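Local structure of phosphotriesterase family protein (3PNZ) at residues A[294-299]-A[312-317]; A[266-271]-A[320-325]; A[37-42]-A[273-278]. The protein probably hydrolyses phosphorylated sugar lactones, as a zinc-dependent lactonase with the amidohydrolase fold. All blocks are in the same frame, centred on the assembly; numbering follows the deposited sequence.

Interaction 1 (A[294-299]-A[312-317]); sequences KWVPRF and KLVKKF
Phe299 and Val296 of helix 289-305 pack against Leu313, Val314 and Phe317 of helix 310-325, two consecutive helices on the outside of the TIM barrel that forms the amidohydrolase fold. The helices run roughly antiparallel, at 140° between their N-to-C directions, and the axes of the two short segments stay 10.5 Å apart, so side chains alone bridge the gap. The tight part lies around the Phe299 ring. Its chi1 of 176° sets CG anti to the backbone N and carries the ring toward Leu313, Val314 and Phe317. Leu313 CB sits at the ring edge, close to its plane, 3.8 Å from Phe299 CE2, while Val314 CG2 approaches Phe299 CD2 obliquely at 3.7 Å. The two phenyl rings meet at a slant, their planes 59° apart and their centroids separated by 5.5 Å, with Phe299 CZ at the edge of the Phe317 ring. Phe317 also touches Ile255 of helix 248-260, and Ile300 adds to the cover of Val314; Phe299 and its three partners are all buried, and their side chains meet through carbon alone. The looser half belongs to Val296, which is partly exposed and reaches the other segment through one methyl, CG1, 4.0 Å from Val314 CG1; a glycerol molecule lies nearby. On helix 310-325 the lysines stay out of the contact: Lys312 and Lys315 are exposed, and Lys316 NZ makes salt bridges with Glu264 and Asp265. Trp295 lies alongside Phe299 within its own helix, one indole face covered toward its rim by Phe299 CB. The closest approach between the two segments is at the rings, where Phe299 CZ lies 3.5 Å from Phe317 CE2.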
# COMPACT_ATOMS: atom_id res chain seq x y z
N LYS A 294 5.39 7.84 18.38
CA LYS A 294 5.59 6.87 19.44
C LYS A 294 6.39 5.63 19.03
O LYS A 294 7.25 5.16 19.79
CB LYS A 294 4.22 6.44 20.01
CG LYS A 294 3.42 7.60 20.59
CD LYS A 294 2.07 7.13 21.11
CE LYS A 294 1.24 8.28 21.67
NZ LYS A 294 -0.15 7.85 22.03
N TRP A 295 6.12 5.08 17.85
CA TRP A 295 6.81 3.86 17.45
C TRP A 295 8.29 4.10 17.16
O TRP A 295 9.15 3.32 17.58
CB TRP A 295 6.14 3.20 16.24
CG TRP A 295 6.69 1.84 15.90
CD1 TRP A 295 6.27 0.63 16.42
CD2 TRP A 295 7.73 1.53 14.96
NE1 TRP A 295 7.00 -0.40 15.87
CE2 TRP A 295 7.90 0.12 14.97
CE3 TRP A 295 8.54 2.30 14.12
CZ2 TRP A 295 8.83 -0.52 14.17
CZ3 TRP A 295 9.47 1.65 13.32
CH2 TRP A 295 9.61 0.25 13.34
N VAL A 296 8.58 5.18 16.46
CA VAL A 296 9.96 5.49 16.10
C VAL A 296 10.89 5.59 17.32
O VAL A 296 11.92 4.92 17.37
CB VAL A 296 10.04 6.75 15.19
CG1 VAL A 296 11.46 7.31 15.16
CG2 VAL A 296 9.56 6.40 13.79
N PRO A 297 10.53 6.41 18.32
CA PRO A 297 11.40 6.49 19.50
C PRO A 297 11.57 5.14 20.20
O PRO A 297 12.65 4.83 20.68
CB PRO A 297 10.68 7.49 20.40
CG PRO A 297 9.85 8.31 19.48
CD PRO A 297 9.42 7.38 18.38
N ARG A 298 10.51 4.34 20.25
CA ARG A 298 10.63 3.03 20.88
C ARG A 298 11.53 2.11 20.07
O ARG A 298 12.40 1.43 20.63
CB ARG A 298 9.27 2.37 21.09
CG ARG A 298 9.42 1.00 21.74
CD ARG A 298 8.42 0.03 21.21
NE ARG A 298 8.88 -1.35 21.38
CZ ARG A 298 8.14 -2.33 21.87
NH1 ARG A 298 8.64 -3.56 21.97
NH2 ARG A 298 6.91 -2.07 22.28
N PHE A 299 11.33 2.09 18.76
CA PHE A 299 12.16 1.24 17.91
C PHE A 299 13.64 1.61 18.02
O PHE A 299 14.50 0.74 18.14
CB PHE A 299 11.74 1.29 16.44
CG PHE A 299 12.64 0.49 15.56
CD1 PHE A 299 12.46 -0.88 15.43
CD2 PHE A 299 13.71 1.09 14.91
CE1 PHE A 299 13.32 -1.63 14.63
CE2 PHE A 299 14.57 0.34 14.12
CZ PHE A 299 14.37 -1.01 13.98
N LYS A 312 19.88 4.91 12.22
CA LYS A 312 20.18 4.60 10.82
C LYS A 312 19.07 3.75 10.21
O LYS A 312 18.67 3.96 9.06
CB LYS A 312 21.51 3.85 10.70
CG LYS A 312 21.91 3.53 9.27
CD LYS A 312 23.18 2.71 9.21
CE LYS A 312 23.62 2.47 7.76
NZ LYS A 312 24.87 1.66 7.66
N LEU A 313 18.59 2.78 10.98
CA LEU A 313 17.53 1.89 10.49
C LEU A 313 16.24 2.66 10.24
O LEU A 313 15.57 2.43 9.24
CB LEU A 313 17.29 0.75 11.49
CG LEU A 313 18.45 -0.25 11.53
CD1 LEU A 313 18.25 -1.25 12.66
CD2 LEU A 313 18.62 -0.96 10.19
N VAL A 314 15.89 3.57 11.14
CA VAL A 314 14.70 4.39 10.94
C VAL A 314 14.83 5.23 9.67
O VAL A 314 13.87 5.37 8.91
CB VAL A 314 14.40 5.29 12.16
CG1 VAL A 314 13.43 6.40 11.78
CG2 VAL A 314 13.86 4.43 13.31
N LYS A 315 16.02 5.76 9.43
CA LYS A 315 16.24 6.52 8.20
C LYS A 315 16.03 5.64 6.97
O LYS A 315 15.45 6.07 5.98
CB LYS A 315 17.63 7.15 8.19
CG LYS A 315 17.85 8.10 7.02
CD LYS A 315 19.33 8.43 6.86
CE LYS A 315 19.60 8.98 5.46
NZ LYS A 315 18.68 10.10 5.13
N LYS A 316 16.51 4.39 7.03
CA LYS A 316 16.27 3.46 5.93
C LYS A 316 14.79 3.12 5.76
O LYS A 316 14.26 3.22 4.66
CB LYS A 316 17.12 2.20 6.08
CG LYS A 316 18.61 2.49 5.95
CD LYS A 316 19.44 1.26 5.81
CE LYS A 316 20.82 1.62 5.24
NZ LYS A 316 21.62 0.41 4.98
N PHE A 317 14.12 2.74 6.85
CA PHE A 317 12.74 2.28 6.72
C PHE A 317 11.80 3.36 6.18
O PHE A 317 10.87 3.05 5.42
CB PHE A 317 12.17 1.75 8.05
CG PHE A 317 12.98 0.64 8.67
CD1 PHE A 317 13.92 -0.06 7.93
CD2 PHE A 317 12.80 0.30 10.00
CE1 PHE A 317 14.67 -1.07 8.50
CE2 PHE A 317 13.54 -0.72 10.58
CZ PHE A 317 14.47 -1.40 9.83

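Interaction 2 (A[266-271]-A[320-325]); sequences QILVSG and DNPARC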
# COMPACT_ATOMS: atom_id res chain seq x y z
N GLN A 266 15.48 -3.49 2.50
CA GLN A 266 14.24 -3.94 1.88
C GLN A 266 13.01 -3.74 2.75
O GLN A 266 11.89 -4.05 2.33
CB GLN A 266 14.35 -5.41 1.46
CG GLN A 266 15.25 -5.61 0.24
CD GLN A 266 15.75 -7.03 0.09
OE1 GLN A 266 16.95 -7.29 0.17
NE2 GLN A 266 14.82 -7.97 -0.12
N ILE A 267 13.22 -3.23 3.96
CA ILE A 267 12.12 -3.07 4.93
C ILE A 267 11.35 -1.75 4.78
O ILE A 267 11.94 -0.67 4.72
CB ILE A 267 12.64 -3.24 6.37
CG1 ILE A 267 13.20 -4.66 6.54
CG2 ILE A 267 11.53 -2.94 7.39
CD1 ILE A 267 14.02 -4.86 7.77
N LEU A 268 10.03 -1.86 4.70
CA LEU A 268 9.15 -0.69 4.68
C LEU A 268 8.22 -0.79 5.87
O LEU A 268 7.94 -1.89 6.35
CB LEU A 268 8.32 -0.64 3.40
CG LEU A 268 9.08 -0.60 2.08
CD1 LEU A 268 8.10 -0.74 0.91
CD2 LEU A 268 9.89 0.69 1.99
N VAL A 269 7.72 0.35 6.34
CA VAL A 269 6.89 0.39 7.55
C VAL A 269 5.69 1.32 7.38
O VAL A 269 5.79 2.39 6.79
CB VAL A 269 7.71 0.86 8.79
CG1 VAL A 269 6.82 0.97 10.03
CG2 VAL A 269 8.88 -0.09 9.05
N SER A 270 4.54 0.88 7.87
CA SER A 270 3.34 1.71 7.85
C SER A 270 2.31 1.15 8.84
O SER A 270 2.60 0.20 9.55
CB SER A 270 2.76 1.78 6.44
OG SER A 270 2.36 3.11 6.12
N GLY A 271 1.13 1.75 8.87
CA GLY A 271 0.10 1.37 9.83
C GLY A 271 -1.17 0.84 9.21
O GLY A 271 -2.07 0.39 9.93
N ASP A 320 15.21 6.17 3.01
CA ASP A 320 16.01 5.57 1.94
C ASP A 320 15.27 4.46 1.19
O ASP A 320 15.26 4.45 -0.04
CB ASP A 320 17.34 5.02 2.48
CG ASP A 320 18.20 6.10 3.11
OD1 ASP A 320 17.97 7.29 2.83
OD2 ASP A 320 19.12 5.76 3.88
N ASN A 321 14.64 3.55 1.93
CA ASN A 321 13.97 2.41 1.30
C ASN A 321 12.76 2.80 0.44
O ASN A 321 12.63 2.34 -0.69
CB ASN A 321 13.64 1.32 2.34
CG ASN A 321 14.89 0.74 3.01
OD1 ASN A 321 16.02 1.06 2.63
ND2 ASN A 321 14.69 -0.13 4.00
N PRO A 322 11.86 3.65 0.98
CA PRO A 322 10.76 4.12 0.12
C PRO A 322 11.26 4.88 -1.12
O PRO A 322 10.66 4.78 -2.18
CB PRO A 322 9.97 5.06 1.03
CG PRO A 322 10.27 4.59 2.42
CD PRO A 322 11.69 4.06 2.38
N ALA A 323 12.35 5.63 -0.99
CA ALA A 323 12.89 6.34 -2.15
C ALA A 323 13.38 5.38 -3.22
O ALA A 323 13.30 5.67 -4.41
CB ALA A 323 13.99 7.29 -1.72
N ARG A 324 13.90 4.22 -2.81
CA ARG A 324 14.32 3.21 -3.77
C ARG A 324 13.12 2.44 -4.34
O ARG A 324 13.05 2.18 -5.54
CB ARG A 324 15.32 2.24 -3.12
CG ARG A 324 15.88 1.20 -4.10
CD ARG A 324 17.11 0.46 -3.57
NE ARG A 324 16.80 -0.47 -2.48
CZ ARG A 324 16.57 -1.78 -2.63
NH1 ARG A 324 16.60 -2.33 -3.84
NH2 ARG A 324 16.31 -2.54 -1.58
N CYS A 325 12.16 2.11 -3.48
CA CYS A 325 11.03 1.28 -3.88
C CYS A 325 10.06 1.99 -4.83
O CYS A 325 9.65 1.42 -5.84
CB CYS A 325 10.29 0.76 -2.64
SG CYS A 325 8.83 -0.26 -3.03
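Strand 267-269 and the kinked helix segment 320-325 cross at -104°, their axes 8.1 Å apart at closest approach, with Gln266 and Asn321 nearest in backbone register. This places the last helix of the barrel across the beginning of the eighth strand of its wall. Asn321 makes the polar link: its ND2 donates to Ile267 O over 2.9 Å, an almost straight bond with an N-H...O angle of 175°. The acceptor lies in the amide plane of Asn321, whose chi1 of -62°, with CG beside the backbone N, carries the amide toward that carbonyl. The same ND2 also donates to Glu264 O, so the one amide nitrogen serves two carbonyls of the chain entering the strand. Leu268 uses its two methyls separately. CD2 rests 3.8 Å from Asn321 CB and equally near Pro322 CD, whereas CD1 meets Cys325 SG at 4.0 Å. At the outer end the Arg324 guanidinium turns its edge to the aliphatic part of Gln266, Arg324 NH2 lying 3.7 Å from Gln266 CG. Neither polar end is spent on the other: Arg324 NH2 bonds Asp265 O, and Gln266 NE2 is held by Ala229 O and Ala233 O. A single buried amide, satisfying two main-chain carbonyls at once, thus probably helps to set the helix against the start of the strand, while Leu268 supplies apolar packing on Asn321, Pro322 and Cys325.

Interaction 3 (A[37-42]-A[273-278]); sequences ADDLLL and TARKTY. With PO4 (phosphate ion), chain L.
Asp39 and Lys276 contribute the largest shares of the contact between loops 37-42 and 273-278. Both carboxylate oxygens of Asp39 are engaged. OD1 takes the backbone N-H of Thr277 at 2.9 Å on its syn lone pair, and OD2 uses its own syn lone pair for the hydroxyl of Thr277, 2.7 Å from OG1. A second donor reaches OD2 on the anti side: Arg275 NH1, 3.0 Å away, in a salt bridge that lies near the guanidinium plane but 26° out of the carboxylate plane. Three bonds thus hold this carboxylate, and Lys276 N bonds Asp39 O in addition. The Lys276 chain bends at its last torsion (chi4 78°), bringing NZ among three oxygens. Leu41 O is the nearest to NZ, at 2.7 Å, and is met in its carbonyl plane; Asp38 O accepts a second bond, from the face opposite that used by Leu41 N; NZ also meets Asp38 OD2 from above the carboxylate plane, in a salt bridge. These loops follow the first and eighth strands of the barrel, and so meet where its circle closes, at the C-terminal ends of the strands, where the two zinc sites lie; Asp272, a zinc ligand, directly precedes Thr273. A water joins the two loops by donating to both Leu40 O and Ala274 O. Leu40 CD2 covers the centre of one face of the Arg275 guanidinium, while Leu42 CD2 packs on the backbone of Arg275 and Lys276. The other edge of that guanidinium binds a phosphate ion, probably from the crystallisation liquor: NE donates to O1 at 3.0 Å, NH2 only weakly. Tyr278 OH bonds phosphate O3 at 2.6 Å, in the plane of its ring, and Lys242, Lys244 and Tyr245 also bond the ion.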
# COMPACT_ATOMS: atom_id res chain seq x y z
N ALA A 37 -20.71 -2.11 7.56
CA ALA A 37 -19.49 -2.11 8.37
C ALA A 37 -18.90 -0.70 8.42
O ALA A 37 -17.86 -0.40 7.80
CB ALA A 37 -18.48 -3.10 7.81
N ASP A 38 -19.56 0.18 9.16
CA ASP A 38 -19.24 1.61 9.16
C ASP A 38 -17.80 1.94 9.56
O ASP A 38 -17.25 2.94 9.11
CB ASP A 38 -20.20 2.38 10.06
CG ASP A 38 -20.10 3.88 9.86
OD1 ASP A 38 -20.57 4.37 8.81
OD2 ASP A 38 -19.55 4.57 10.76
N ASP A 39 -17.21 1.13 10.43
CA ASP A 39 -15.86 1.42 10.92
C ASP A 39 -14.83 1.36 9.79
O ASP A 39 -13.75 1.94 9.90
CB ASP A 39 -15.47 0.46 12.05
CG ASP A 39 -14.24 0.92 12.81
OD1 ASP A 39 -14.03 2.15 12.96
OD2 ASP A 39 -13.48 0.05 13.28
N LEU A 40 -15.15 0.66 8.71
CA LEU A 40 -14.23 0.52 7.58
C LEU A 40 -14.48 1.56 6.49
O LEU A 40 -13.92 1.47 5.40
CB LEU A 40 -14.32 -0.88 6.99
CG LEU A 40 -13.64 -1.96 7.84
CD1 LEU A 40 -14.14 -3.34 7.44
CD2 LEU A 40 -12.11 -1.87 7.70
N LEU A 41 -15.32 2.54 6.80
CA LEU A 41 -15.54 3.65 5.87
C LEU A 41 -14.86 4.91 6.40
O LEU A 41 -15.27 5.48 7.41
CB LEU A 41 -17.03 3.89 5.67
CG LEU A 41 -17.91 2.66 5.44
CD1 LEU A 41 -19.37 3.08 5.25
CD2 LEU A 41 -17.43 1.82 4.27
N LEU A 42 -13.80 5.35 5.72
CA LEU A 42 -13.16 6.61 6.07
C LEU A 42 -13.83 7.69 5.23
O LEU A 42 -13.34 8.05 4.16
CB LEU A 42 -11.66 6.55 5.79
CG LEU A 42 -10.88 5.55 6.65
CD1 LEU A 42 -9.40 5.50 6.27
CD2 LEU A 42 -11.04 5.89 8.12
N THR A 273 -3.81 2.18 8.07
CA THR A 273 -4.83 2.80 8.92
C THR A 273 -6.17 2.87 8.19
O THR A 273 -6.46 3.83 7.48
CB THR A 273 -4.36 4.20 9.35
OG1 THR A 273 -2.98 4.14 9.72
CG2 THR A 273 -5.16 4.70 10.54
N ALA A 274 -6.98 1.83 8.35
CA ALA A 274 -8.13 1.64 7.48
C ALA A 274 -9.47 1.79 8.19
O ALA A 274 -10.51 1.57 7.58
CB ALA A 274 -8.05 0.29 6.80
N ARG A 275 -9.44 2.16 9.46
CA ARG A 275 -10.66 2.20 10.28
C ARG A 275 -10.85 3.53 10.98
O ARG A 275 -9.88 4.19 11.37
CB ARG A 275 -10.61 1.09 11.34
CG ARG A 275 -10.82 -0.30 10.80
CD ARG A 275 -10.69 -1.33 11.92
NE ARG A 275 -10.92 -2.69 11.44
CZ ARG A 275 -12.11 -3.27 11.43
NH1 ARG A 275 -13.17 -2.61 11.87
NH2 ARG A 275 -12.24 -4.51 10.98
N LYS A 276 -12.11 3.92 11.19
CA LYS A 276 -12.42 5.09 12.00
C LYS A 276 -11.77 4.96 13.37
O LYS A 276 -11.20 5.92 13.89
CB LYS A 276 -13.94 5.25 12.16
CG LYS A 276 -14.68 5.78 10.93
CD LYS A 276 -16.12 6.16 11.29
CE LYS A 276 -16.86 6.84 10.14
NZ LYS A 276 -17.32 5.88 9.10
N THR A 277 -11.84 3.75 13.94
CA THR A 277 -11.29 3.51 15.27
C THR A 277 -9.77 3.53 15.29
O THR A 277 -9.16 3.47 16.36
CB THR A 277 -11.78 2.17 15.85
OG1 THR A 277 -11.55 1.12 14.90
CG2 THR A 277 -13.28 2.23 16.17
N TYR A 278 -9.15 3.62 14.12
CA TYR A 278 -7.69 3.72 14.03
C TYR A 278 -7.24 5.18 13.88
O TYR A 278 -6.12 5.53 14.25
CB TYR A 278 -7.17 2.94 12.84
CG TYR A 278 -7.21 1.43 12.96
CD1 TYR A 278 -7.54 0.80 14.16
CD2 TYR A 278 -6.91 0.63 11.86
CE1 TYR A 278 -7.57 -0.59 14.25
CE2 TYR A 278 -6.93 -0.75 11.94
CZ TYR A 278 -7.26 -1.36 13.14
OH TYR A 278 -7.28 -2.74 13.23
P PO4 L . -7.61 -4.41 10.07
O1 PO4 L . -8.83 -4.72 10.89
O2 PO4 L . -7.98 -3.41 9.00
O3 PO4 L . -6.54 -3.80 10.94
O4 PO4 L . -7.09 -5.67 9.40
O HOH W 1 -11.31 0.91 5.18

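How the interactions relate
Interactions 1 and 2 share helix 310-325 and lie on the same side of the chain's centre, their own centres about 12 Å apart; Lys316 O probably bonds Asn321 N in the turn joining them, and interaction 1 is nested within the loop that interaction 2 closes. Interaction 3 is remote, its centre about 24 Å from that of interaction 2 and about 26 Å from that of interaction 1. Yet segments 266-271 and 273-278 are separated only by the zinc ligand Asp272, so one strand leads from the helix packing to the metal site. The Leu268 side chain is about 13 Å from a zinc ion, that of Ala274 about 6 Å.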